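Local structure of extracellular invertase (Aspergillus kawachii, 5XH8) at residues S518-K523 against F559-W564; T369-R374 against V550-A555. The protein probably hydrolyses sucrose as a GH32 beta-fructofuranosidase and has high transfructosylation activity, transferring fructosyl units to build fructooligosaccharides such as 1-kestose. All coordinates share one frame; numbering follows the deposited sequence.

Contact 1 of 2, residues S518-K523 against F559-W564; sequences SAEAGK and FALSTW
E520 and T563 make the direct polar link between the two strands. T563 OG1 donates a hydrogen bond to E520 OE2 at 2.7 Å. The hydroxyl meets OE2 on the anti side of the carboxylate, 32° out of its plane. T563 turns OG1 anti to its backbone N (chi1 -173°), and this carries the hydroxyl over to the glutamate. The E520 chain bends at chi2 (-97°), which turns the carboxylate toward the hydroxyl. E520 CG also packs on the threonine, 3.6 Å from T563 CB. One ordered water adds a second link. It donates to E520 OE2 at 2.7 Å and to S562 O at 2.8 Å. OE2 therefore accepts two bonds here, while E520 OE1 accepts one from F316 N, so both oxygens of this buried carboxylate are engaged. F316 is also a ligand residue of the bound sodium ion, so E520 reaches the second shell of that site.

The middle of the contact is apolar. L561 spreads its two methyl groups along the facing backbone: CD1 lies 4.1 Å from E520 CB, and CD2 lies 3.8 Å from G522 N. At the far end the F559 ring presents its edge to the chain, with CE2 3.4 Å from K523 O. G522 has no side chain, and the ring edge sits close to its backbone.

The strands run antiparallel, with axes 7.6 Å apart. They face each other from two different sheets, as in the beta-sandwich C-terminal domain of GH32 enzymes. Strand 520-523 is outermost in its sheet and pairs with 497-501. Strand 559-564 pairs with 550-555, and its S562 side chain bonds to D313 and R374.

Contact 2 of 2, residues T369-R374 against V550-A555; sequences TLLLPR and VLEVYA
R374 and E552 form a buried salt bridge, with R374 NH2 2.9 Å from E552 OE1. The oxygen lies near the guanidinium plane, at its edge. Seen from the glutamate, the nitrogen comes from above the carboxylate, 50° out of its plane. The other oxygen holds the backbone: L372 N donates to E552 OE2 at 2.9 Å, and OE2 accepts with its syn lone pair. OE2 is also bonded to H31 NE2. A third bond runs from R374 NE to Y554 OH at 3.0 Å, with the phenol oxygen 21° out of the guanidinium plane. The Y554 hydroxyl in turn gives a weak hydrogen bond to E552 OE1. The arginine is extended from CG to NE, which brings its head to both partners. The guanidinium and the tyrosine ring stand steeply to each other, their planes 77° apart.

Leucine side chains pack around the carboxylate. L371 CB lies 3.4 Å from E552 OE2, and L372 CG approaches the same oxygen. L372 CD1 also rests near the Y554 ring, 4.3 Å from CE1. Farther out, L371 CD2 meets V550 CG1, and T369 CG2 meets V550 CG2 at 4.0 Å.

The chemistry is that of a charge network buried at the junction of two domains. R374 also forms a salt bridge with D313 through NH1. Its positive charge is therefore shared by two acidic groups, and together with the backbone N-H this probably favours an ionised E552. The network ties strand 366-385 of the propeller to strand 550-555 of the C-terminal domain.

The centres of contacts 1 and 2 lie 10 Å apart. Strands 550-555 and 559-564 follow each other in the chain and are antiparallel neighbours in one sheet. Backbone pairs such as L561 O with V553 N, probably hydrogen-bonded, join them. Contact 1 leads from this sheet to the other sheet of the C-terminal domain; contact 2 leads from it to the N-terminal domain. Along the chain the order is 369-374, 518-523, 550-555, 559-564, so the two contacts interleave. A560 also packs on R374, linking them directly. The two-strand unit thus joins the interior of the C-terminal domain to the propeller.

Contact 1 of 2, residues S518-K523 against F559-W564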
loop_
_atom_site.group_PDB
_atom_site.type_symbol
_atom_site.label_atom_id
_atom_site.label_comp_id
_atom_site.label_asym_id
_atom_site.label_seq_id
_atom_site.Cartn_x
_atom_site.Cartn_y
_atom_site.Cartn_z
ATOM N N SER A 518 -35.205 25.765 3.409
ATOM C CA SER A 518 -35.611 24.829 4.460
ATOM C C SER A 518 -35.415 25.386 5.834
ATOM O O SER A 518 -34.472 26.145 6.081
ATOM C CB SER A 518 -34.718 23.579 4.456
ATOM O OG SER A 518 -34.773 22.934 3.232
ATOM N N ALA A 519 -36.247 24.906 6.745
ATOM C CA ALA A 519 -36.158 25.265 8.136
ATOM C C ALA A 519 -34.965 24.518 8.718
ATOM O O ALA A 519 -34.613 23.455 8.233
ATOM C CB ALA A 519 -37.461 24.906 8.869
ATOM N N GLU A 520 -34.321 25.117 9.714
ATOM C CA GLU A 520 -33.259 24.468 10.479
ATOM C C GLU A 520 -33.814 24.358 11.882
ATOM O O GLU A 520 -34.575 25.239 12.317
ATOM C CB GLU A 520 -31.974 25.311 10.483
ATOM C CG GLU A 520 -31.325 25.512 9.101
ATOM C CD GLU A 520 -30.172 24.549 8.760
ATOM O OE1 GLU A 520 -30.025 23.502 9.416
ATOM O OE2 GLU A 520 -29.430 24.831 7.790
ATOM N N ALA A 521 -33.430 23.301 12.588
ATOM C CA ALA A 521 -33.922 23.060 13.942
ATOM C C ALA A 521 -32.916 22.294 14.760
ATOM O O ALA A 521 -32.212 21.429 14.226
ATOM C CB ALA A 521 -35.229 22.266 13.882
ATOM N N GLY A 522 -32.861 22.601 16.056
ATOM C CA GLY A 522 -32.202 21.751 17.037
ATOM C C GLY A 522 -32.909 21.673 18.389
ATOM O O GLY A 522 -33.519 22.639 18.825
ATOM N N LYS A 523 -32.812 20.514 19.038
ATOM C CA LYS A 523 -33.402 20.267 20.365
ATOM C C LYS A 523 -32.635 20.986 21.461
ATOM O O LYS A 523 -31.393 20.949 21.493
ATOM C CB LYS A 523 -33.367 18.781 20.721
ATOM C CG LYS A 523 -34.175 17.891 19.800
ATOM C CD LYS A 523 -35.654 17.927 20.124
ATOM C CE LYS A 523 -35.959 17.305 21.481
ATOM N NZ LYS A 523 -37.386 16.886 21.508
ATOM N N PHE A 559 -25.491 24.691 23.447
ATOM C CA PHE A 559 -26.289 24.498 22.252
ATOM C C PHE A 559 -25.711 25.350 21.152
ATOM O O PHE A 559 -25.364 26.501 21.395
ATOM C CB PHE A 559 -27.722 24.919 22.493
ATOM C CG PHE A 559 -28.589 24.832 21.286
ATOM C CD1 PHE A 559 -28.710 25.916 20.417
ATOM C CD2 PHE A 559 -29.285 23.681 21.010
ATOM C CE1 PHE A 559 -29.515 25.836 19.294
ATOM C CE2 PHE A 559 -30.096 23.594 19.896
ATOM C CZ PHE A 559 -30.223 24.681 19.044
ATOM N N ALA A 560 -25.613 24.772 19.953
ATOM C CA ALA A 560 -25.244 25.527 18.747
ATOM C C ALA A 560 -25.989 25.029 17.530
ATOM O O ALA A 560 -26.085 23.825 17.313
ATOM C CB ALA A 560 -23.737 25.474 18.500
ATOM N N LEU A 561 -26.492 25.976 16.735
ATOM C CA LEU A 561 -27.200 25.702 15.487
ATOM C C LEU A 561 -26.796 26.774 14.463
ATOM O O LEU A 561 -27.003 27.976 14.708
ATOM C CB LEU A 561 -28.701 25.756 15.703
ATOM C CG LEU A 561 -29.631 25.712 14.475
ATOM C CD1 LEU A 561 -29.428 24.483 13.638
ATOM C CD2 LEU A 561 -31.080 25.743 14.928
ATOM N N SER A 562 -26.232 26.350 13.332
ATOM C CA SER A 562 -25.687 27.292 12.352
ATOM C C SER A 562 -26.186 27.010 10.951
ATOM O O SER A 562 -26.411 25.862 10.578
ATOM C CB SER A 562 -24.158 27.294 12.396
ATOM O OG SER A 562 -23.706 27.310 13.732
ATOM N N THR A 563 -26.340 28.070 10.169
ATOM C CA THR A 563 -26.941 27.951 8.852
ATOM C C THR A 563 -26.595 29.144 7.981
ATOM O O THR A 563 -25.886 30.056 8.427
ATOM C CB THR A 563 -28.473 27.769 8.960
ATOM O OG1 THR A 563 -29.027 27.485 7.666
ATOM C CG2 THR A 563 -29.135 29.041 9.551
ATOM N N TRP A 564 -27.080 29.109 6.734
ATOM C CA TRP A 564 -26.911 30.185 5.759
ATOM C C TRP A 564 -28.161 31.077 5.718
ATOM O O TRP A 564 -29.280 30.572 5.560
ATOM C CB TRP A 564 -26.651 29.608 4.361
ATOM C CG TRP A 564 -25.370 28.850 4.270
ATOM C CD1 TRP A 564 -25.224 27.503 4.235
ATOM C CD2 TRP A 564 -24.052 29.407 4.228
ATOM N NE1 TRP A 564 -23.882 27.175 4.185
ATOM C CE2 TRP A 564 -23.144 28.328 4.166
ATOM C CE3 TRP A 564 -23.552 30.711 4.200
ATOM C CZ2 TRP A 564 -21.753 28.513 4.116
ATOM C CZ3 TRP A 564 -22.154 30.902 4.159
ATOM C CH2 TRP A 564 -21.275 29.795 4.115
HETATM O O HOH W 1 -26.797 24.299 8.310
#

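Contact 2 of 2, residues T369-R374 against V550-A555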
loop_
_atom_site.group_PDB
_atom_site.type_symbol
_atom_site.label_atom_id
_atom_site.label_comp_id
_atom_site.label_asym_id
_atom_site.label_seq_id
_atom_site.Cartn_x
_atom_site.Cartn_y
_atom_site.Cartn_z
ATOM N N THR A 369 -17.606 27.805 4.638
ATOM C CA THR A 369 -16.829 28.459 5.671
ATOM C C THR A 369 -16.634 27.481 6.810
ATOM O O THR A 369 -17.348 26.475 6.880
ATOM C CB THR A 369 -17.545 29.725 6.182
ATOM O OG1 THR A 369 -16.691 30.448 7.070
ATOM C CG2 THR A 369 -18.835 29.376 6.904
ATOM N N LEU A 370 -15.657 27.765 7.679
ATOM C CA LEU A 370 -15.643 27.163 8.994
ATOM C C LEU A 370 -16.478 28.051 9.896
ATOM O O LEU A 370 -16.583 29.274 9.667
ATOM C CB LEU A 370 -14.221 27.070 9.565
ATOM C CG LEU A 370 -13.189 26.288 8.760
ATOM C CD1 LEU A 370 -11.938 26.022 9.596
ATOM C CD2 LEU A 370 -13.773 24.989 8.241
ATOM N N LEU A 371 -17.060 27.446 10.920
ATOM C CA LEU A 371 -17.730 28.219 11.970
ATOM C C LEU A 371 -16.707 28.819 12.951
ATOM O O LEU A 371 -15.489 28.559 12.863
ATOM C CB LEU A 371 -18.756 27.343 12.674
ATOM C CG LEU A 371 -19.816 26.760 11.729
ATOM C CD1 LEU A 371 -20.833 25.959 12.534
ATOM C CD2 LEU A 371 -20.510 27.855 10.934
ATOM N N LEU A 372 -17.188 29.674 13.851
ATOM C CA LEU A 372 -16.323 30.311 14.828
ATOM C C LEU A 372 -15.612 29.220 15.675
ATOM O O LEU A 372 -16.213 28.193 15.985
ATOM C CB LEU A 372 -17.141 31.196 15.787
ATOM C CG LEU A 372 -17.971 32.343 15.200
ATOM C CD1 LEU A 372 -18.908 32.859 16.282
ATOM C CD2 LEU A 372 -17.052 33.414 14.633
ATOM N N PRO A 373 -14.345 29.444 16.043
ATOM C CA PRO A 373 -13.694 28.470 16.914
ATOM C C PRO A 373 -14.486 28.346 18.199
ATOM O O PRO A 373 -14.928 29.380 18.743
ATOM C CB PRO A 373 -12.322 29.096 17.189
ATOM C CG PRO A 373 -12.478 30.554 16.882
ATOM C CD PRO A 373 -13.490 30.610 15.774
ATOM N N ARG A 374 -14.666 27.116 18.680
ATOM C CA ARG A 374 -15.439 26.864 19.893
ATOM C C ARG A 374 -14.566 26.179 20.963
ATOM O O ARG A 374 -13.819 25.233 20.665
ATOM C CB ARG A 374 -16.650 26.006 19.593
ATOM C CG ARG A 374 -17.674 26.711 18.734
ATOM C CD ARG A 374 -18.793 25.837 18.227
ATOM N NE ARG A 374 -19.644 26.649 17.346
ATOM C CZ ARG A 374 -20.674 26.206 16.633
ATOM N NH1 ARG A 374 -21.034 24.933 16.647
ATOM N NH2 ARG A 374 -21.349 27.066 15.891
ATOM N N VAL A 550 -23.639 34.108 7.338
ATOM C CA VAL A 550 -23.409 33.036 8.292
ATOM C C VAL A 550 -24.145 33.347 9.584
ATOM O O VAL A 550 -23.812 34.305 10.245
ATOM C CB VAL A 550 -21.903 32.855 8.590
ATOM C CG1 VAL A 550 -21.702 31.692 9.550
ATOM C CG2 VAL A 550 -21.140 32.636 7.306
ATOM N N LEU A 551 -25.129 32.520 9.943
ATOM C CA LEU A 551 -25.821 32.624 11.213
ATOM C C LEU A 551 -25.377 31.500 12.150
ATOM O O LEU A 551 -25.477 30.328 11.803
ATOM C CB LEU A 551 -27.356 32.541 11.021
ATOM C CG LEU A 551 -28.196 32.432 12.316
ATOM C CD1 LEU A 551 -28.026 33.628 13.249
ATOM C CD2 LEU A 551 -29.657 32.241 11.953
ATOM N N GLU A 552 -24.929 31.874 13.339
ATOM C CA GLU A 552 -24.683 30.934 14.418
ATOM C C GLU A 552 -25.566 31.298 15.619
ATOM O O GLU A 552 -25.539 32.430 16.114
ATOM C CB GLU A 552 -23.205 30.923 14.802
ATOM C CG GLU A 552 -22.300 30.475 13.645
ATOM C CD GLU A 552 -20.844 30.244 14.039
ATOM O OE1 GLU A 552 -20.591 29.743 15.154
ATOM O OE2 GLU A 552 -19.940 30.521 13.218
ATOM N N VAL A 553 -26.341 30.318 16.067
ATOM C CA VAL A 553 -27.230 30.451 17.203
ATOM C C VAL A 553 -26.677 29.611 18.360
ATOM O O VAL A 553 -26.581 28.394 18.242
ATOM C CB VAL A 553 -28.639 29.951 16.834
ATOM C CG1 VAL A 553 -29.592 30.114 18.026
ATOM C CG2 VAL A 553 -29.154 30.695 15.604
ATOM N N TYR A 554 -26.309 30.278 19.451
ATOM C CA TYR A 554 -25.892 29.651 20.686
ATOM C C TYR A 554 -26.948 29.816 21.798
ATOM O O TYR A 554 -27.631 30.868 21.879
ATOM C CB TYR A 554 -24.585 30.262 21.168
ATOM C CG TYR A 554 -23.396 30.088 20.223
ATOM C CD1 TYR A 554 -23.186 30.956 19.150
ATOM C CD2 TYR A 554 -22.468 29.065 20.425
ATOM C CE1 TYR A 554 -22.097 30.797 18.289
ATOM C CE2 TYR A 554 -21.360 28.904 19.587
ATOM C CZ TYR A 554 -21.180 29.758 18.513
ATOM O OH TYR A 554 -20.077 29.577 17.705
ATOM N N ALA A 555 -27.040 28.803 22.672
ATOM C CA ALA A 555 -27.915 28.874 23.867
ATOM C C ALA A 555 -27.306 28.178 25.076
ATOM O O ALA A 555 -26.841 27.018 24.987
ATOM C CB ALA A 555 -29.297 28.316 23.572
#